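Local coordinates for phenylurea hydrolase B (Mycobacterium brisbanense, PDB 4WHB), which probably hydrolyses carbon-nitrogen bonds other than peptide bonds, as a zinc-dependent amidohydrolase active on phenylurea herbicides such as diuron, at residues N275-E281 against P324-E329; I287-V291 against N331-A337. All blocks are in the same frame, centred on the assembly; numbering follows the deposited sequence.

Interaction 1 of 2, residues N275-E281 against P324-E329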
# COMPACT_ATOMS: atom_id res chain seq x y z
N ASN C 275 -31.26 9.63 -3.61
CA ASN C 275 -30.80 9.97 -4.96
C ASN C 275 -29.51 9.28 -5.38
O ASN C 275 -29.29 9.06 -6.56
CB ASN C 275 -30.70 11.47 -5.16
CG ASN C 275 -29.40 12.02 -4.73
OD1 ASN C 275 -29.15 12.23 -3.53
ND2 ASN C 275 -28.54 12.28 -5.69
N TYR C 276 -28.64 8.95 -4.44
CA TYR C 276 -27.44 8.20 -4.81
C TYR C 276 -27.79 6.74 -4.76
O TYR C 276 -27.82 6.12 -3.68
CB TYR C 276 -26.29 8.49 -3.87
CG TYR C 276 -25.93 9.94 -3.75
CD1 TYR C 276 -25.88 10.78 -4.85
CD2 TYR C 276 -25.59 10.46 -2.53
CE1 TYR C 276 -25.52 12.11 -4.71
CE2 TYR C 276 -25.25 11.77 -2.38
CZ TYR C 276 -25.22 12.59 -3.48
OH TYR C 276 -24.85 13.90 -3.32
N THR C 277 -28.07 6.21 -5.93
CA THR C 277 -28.44 4.82 -6.09
C THR C 277 -27.26 4.08 -6.72
O THR C 277 -27.35 2.90 -7.04
CB THR C 277 -29.76 4.72 -6.87
OG1 THR C 277 -30.04 3.39 -7.21
CG2 THR C 277 -29.73 5.57 -8.10
N LEU C 278 -26.14 4.78 -6.87
CA LEU C 278 -24.86 4.20 -7.37
C LEU C 278 -25.01 3.37 -8.62
O LEU C 278 -24.75 2.20 -8.60
CB LEU C 278 -24.23 3.32 -6.29
CG LEU C 278 -23.55 3.99 -5.10
CD1 LEU C 278 -22.35 3.16 -4.69
CD2 LEU C 278 -23.11 5.42 -5.36
N GLY C 279 -25.42 3.98 -9.71
CA GLY C 279 -25.89 3.20 -10.82
C GLY C 279 -26.92 3.85 -11.69
O GLY C 279 -26.86 5.00 -12.07
N GLN C 280 -27.85 3.01 -12.03
CA GLN C 280 -29.03 3.38 -12.79
C GLN C 280 -29.91 4.31 -11.96
O GLN C 280 -29.87 4.27 -10.76
CB GLN C 280 -29.83 2.10 -13.21
CG GLN C 280 -29.01 0.92 -13.73
CD GLN C 280 -28.11 0.24 -12.67
OE1 GLN C 280 -27.93 0.74 -11.54
NE2 GLN C 280 -27.48 -0.89 -13.06
N GLU C 281 -30.74 5.09 -12.63
CA GLU C 281 -31.69 5.97 -11.98
C GLU C 281 -32.72 5.12 -11.23
O GLU C 281 -32.87 3.92 -11.53
CB GLU C 281 -32.38 6.82 -13.04
CG GLU C 281 -31.42 7.39 -14.09
CD GLU C 281 -31.93 7.16 -15.51
OE1 GLU C 281 -31.10 7.04 -16.44
OE2 GLU C 281 -33.18 7.11 -15.73
N PRO C 324 -26.07 9.79 -13.70
CA PRO C 324 -27.47 9.39 -13.36
C PRO C 324 -28.12 10.03 -12.10
O PRO C 324 -29.32 9.91 -11.94
CB PRO C 324 -27.38 7.86 -13.14
CG PRO C 324 -26.17 7.49 -13.85
CD PRO C 324 -25.21 8.63 -13.71
N TYR C 325 -27.36 10.70 -11.23
CA TYR C 325 -27.89 11.11 -9.93
C TYR C 325 -28.84 12.27 -9.91
O TYR C 325 -29.88 12.18 -9.27
CB TYR C 325 -26.76 11.36 -8.96
CG TYR C 325 -25.82 10.22 -8.96
CD1 TYR C 325 -26.29 8.92 -9.07
CD2 TYR C 325 -24.49 10.42 -8.94
CE1 TYR C 325 -25.46 7.86 -9.11
CE2 TYR C 325 -23.65 9.37 -8.98
CZ TYR C 325 -24.15 8.09 -9.04
OH TYR C 325 -23.31 7.01 -9.04
N ALA C 326 -28.51 13.36 -10.58
CA ALA C 326 -29.48 14.46 -10.69
C ALA C 326 -30.60 14.17 -11.72
O ALA C 326 -31.75 14.54 -11.53
CB ALA C 326 -28.76 15.72 -11.09
N THR C 327 -30.24 13.47 -12.78
CA THR C 327 -31.14 13.04 -13.83
C THR C 327 -32.17 12.05 -13.27
O THR C 327 -33.07 11.59 -13.97
CB THR C 327 -30.34 12.42 -15.02
OG1 THR C 327 -29.94 11.08 -14.70
CG2 THR C 327 -29.10 13.25 -15.35
N ASN C 328 -31.97 11.74 -12.00
CA ASN C 328 -32.80 10.84 -11.21
C ASN C 328 -33.69 11.58 -10.18
O ASN C 328 -34.85 11.18 -9.94
CB ASN C 328 -31.87 9.82 -10.53
CG ASN C 328 -32.51 9.10 -9.38
OD1 ASN C 328 -33.71 8.98 -9.32
ND2 ASN C 328 -31.70 8.57 -8.49
N GLU C 329 -33.19 12.63 -9.54
CA GLU C 329 -33.99 13.35 -8.55
C GLU C 329 -35.21 14.02 -9.16
O GLU C 329 -36.32 13.86 -8.71
CB GLU C 329 -33.18 14.42 -7.81
CG GLU C 329 -31.69 14.21 -7.70
CD GLU C 329 -30.98 15.39 -7.08
OE1 GLU C 329 -31.63 16.23 -6.51
OE2 GLU C 329 -29.77 15.50 -7.18
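In the loop that leaves strand 270-272 of the amidohydrolase barrel, Tyr276 turns the edge of its ring to the face of Tyr325. This T-shaped pair has its centroids 5.8 Å apart and its planes at 81°; Tyr276 CD1 comes nearest, 4.1 Å from Tyr325 CG. A long flat side chain suits Tyr325, since the loop curls round it: its OH ends 3.6 Å from Leu278 CA, while Gly279 N lies in the ring plane at the edge. Gly279 itself has backbone angles that residues with a side chain rarely adopt, and its carbonyl meets the ring of Pro324. The fold places this loop close to the metal-binding residues, for the Tyr276 side chain lies about 4 Å from that of His273, which binds zinc in this protein although none is modelled in this chain. Asn275, the residue before Tyr276, has CG between its backbone N and carbonyl carbon (chi1 86°), which carries OD1 over the centre of the Tyr276 ring and to a hydrogen bond from Gln300 N. On the helix, Asn328 reaches back to give a weak, bent hydrogen bond from ND2 to Asn275 O, 3.1 Å long, and its CB packs 3.9 Å from Glu281 CB.

Interaction 2 of 2, residues I287-V291 against N331-A337; sequences IDKIV and NLISANA
Val291 N gives its hydrogen to Ile287 O at 2.9 Å, a regular helical bond that sets these two branched residues one turn apart and facing the segment 331-337. No hydrogen bond crosses the gap, and the contact is largely apolar. Ile287 forks over its neighbours. Its CG1 branch comes 3.6 Å from Leu332 CD2, and its CG2, lying anti to the backbone N, rests 3.6 Å from Ala335 CB. The end of the longer branch, CD1, goes on to Asn331 CB. Leu332 leaves its backbone alongside the other helix, and its end turns in, bringing CD2 to Ile290 CD1 at 4.3 Å as well; this methyl thus touches both isoleucines. One turn on, Val291 CG2 lies 3.5 Å from Ala335 O, 3.9 Å from the Ala335 CB methyl and also 3.9 Å from Ala337 CA. Small alanines suit this end because the backbones draw close here, with Val291 CA and Ala337 CA 5.1 Å apart. The chain can turn in like this because helix 326-334 ends in a Schellman motif, where Asn336 takes a positive phi. Ile290 also touches Leu260 and Val264, which places helix 287-293 between helix 257-265 and helix 326-334; helices 287-293 and 326-334 lead into the neighbouring parallel strands 296-299 and 339-341.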
# COMPACT_ATOMS: atom_id res chain seq x y z
N ILE C 287 -40.26 5.05 -7.57
CA ILE C 287 -40.66 6.45 -7.39
C ILE C 287 -42.13 6.46 -7.01
O ILE C 287 -42.54 7.14 -6.07
CB ILE C 287 -40.47 7.29 -8.67
CG1 ILE C 287 -39.00 7.65 -8.87
CG2 ILE C 287 -41.27 8.57 -8.58
CD1 ILE C 287 -38.40 7.11 -10.13
N ASP C 288 -42.91 5.64 -7.71
CA ASP C 288 -44.33 5.55 -7.45
C ASP C 288 -44.66 4.61 -6.33
O ASP C 288 -45.82 4.29 -6.13
CB ASP C 288 -45.10 5.17 -8.72
CG ASP C 288 -45.57 6.39 -9.48
OD1 ASP C 288 -46.67 6.97 -9.16
OD2 ASP C 288 -44.77 6.79 -10.36
N LYS C 289 -43.64 4.11 -5.66
CA LYS C 289 -43.80 3.46 -4.35
C LYS C 289 -43.52 4.45 -3.23
O LYS C 289 -44.39 4.66 -2.38
CB LYS C 289 -42.95 2.21 -4.22
CG LYS C 289 -43.80 0.95 -4.46
CD LYS C 289 -42.99 -0.33 -4.48
CE LYS C 289 -42.27 -0.48 -3.16
NZ LYS C 289 -41.78 -1.86 -2.93
N ILE C 290 -42.34 5.09 -3.21
CA ILE C 290 -42.08 6.20 -2.28
C ILE C 290 -43.23 7.18 -2.29
O ILE C 290 -43.87 7.36 -1.27
CB ILE C 290 -40.81 6.99 -2.66
CG1 ILE C 290 -39.56 6.13 -2.45
CG2 ILE C 290 -40.76 8.37 -1.93
CD1 ILE C 290 -38.62 6.19 -3.65
N VAL C 291 -43.49 7.80 -3.45
CA VAL C 291 -44.63 8.69 -3.64
C VAL C 291 -45.91 8.05 -3.12
O VAL C 291 -46.72 8.71 -2.49
CB VAL C 291 -44.81 9.09 -5.14
CG1 VAL C 291 -46.15 9.75 -5.37
CG2 VAL C 291 -43.68 10.00 -5.61
N ASN C 331 -37.19 13.28 -11.36
CA ASN C 331 -38.31 12.36 -11.42
C ASN C 331 -39.09 12.42 -10.11
O ASN C 331 -40.30 12.55 -10.14
CB ASN C 331 -37.86 10.92 -11.72
CG ASN C 331 -37.03 10.81 -12.98
OD1 ASN C 331 -36.81 11.80 -13.68
ND2 ASN C 331 -36.57 9.61 -13.27
N LEU C 332 -38.38 12.35 -8.98
CA LEU C 332 -39.01 12.45 -7.67
C LEU C 332 -39.57 13.86 -7.41
O LEU C 332 -40.64 14.00 -6.78
CB LEU C 332 -38.01 12.08 -6.58
CG LEU C 332 -37.62 10.60 -6.58
CD1 LEU C 332 -36.34 10.43 -5.77
CD2 LEU C 332 -38.74 9.73 -6.00
N ILE C 333 -38.87 14.88 -7.87
CA ILE C 333 -39.37 16.25 -7.78
C ILE C 333 -40.65 16.42 -8.59
O ILE C 333 -41.70 16.88 -8.09
CB ILE C 333 -38.31 17.26 -8.25
CG1 ILE C 333 -37.21 17.35 -7.18
CG2 ILE C 333 -38.93 18.63 -8.44
CD1 ILE C 333 -35.93 17.98 -7.67
N SER C 334 -40.57 16.04 -9.85
CA SER C 334 -41.70 16.15 -10.75
C SER C 334 -42.74 15.06 -10.50
O SER C 334 -43.81 15.09 -11.10
CB SER C 334 -41.21 16.14 -12.22
OG SER C 334 -40.15 15.23 -12.39
N ALA C 335 -42.43 14.08 -9.65
CA ALA C 335 -43.45 13.14 -9.17
C ALA C 335 -43.96 13.58 -7.84
O ALA C 335 -44.76 12.86 -7.22
CB ALA C 335 -42.89 11.73 -9.05
N ASN C 336 -43.49 14.73 -7.38
CA ASN C 336 -43.82 15.21 -6.04
C ASN C 336 -43.54 14.17 -4.98
O ASN C 336 -44.38 13.87 -4.14
CB ASN C 336 -45.27 15.67 -5.94
CG ASN C 336 -45.43 17.12 -6.28
OD1 ASN C 336 -45.35 18.00 -5.38
ND2 ASN C 336 -45.66 17.41 -7.58
N ALA C 337 -42.34 13.62 -5.00
CA ALA C 337 -41.86 12.92 -3.83
C ALA C 337 -41.71 13.98 -2.73
O ALA C 337 -41.29 15.12 -2.99
CB ALA C 337 -40.55 12.25 -4.11

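How the interactions relate
The two contacts lie on the same side of the chain's centre, with their own centres 13 Å apart, and they share helix 326-334. Interaction 1 uses its beginning and interaction 2 its end. Along the chain the segments alternate: 275-281, then 287-291, then 324-329 and 331-337, with strand 296-299 in between. The chain between strands 270-272 and 296-299 is thus joined twice to the next strand-to-strand connection, first through its loop and then through helix 287-293. Interaction 1 lies nearer the zinc-binding residue His273, whereas interaction 2 joins neighbouring helices, consistent with helices packed round the parallel strands of a TIM barrel.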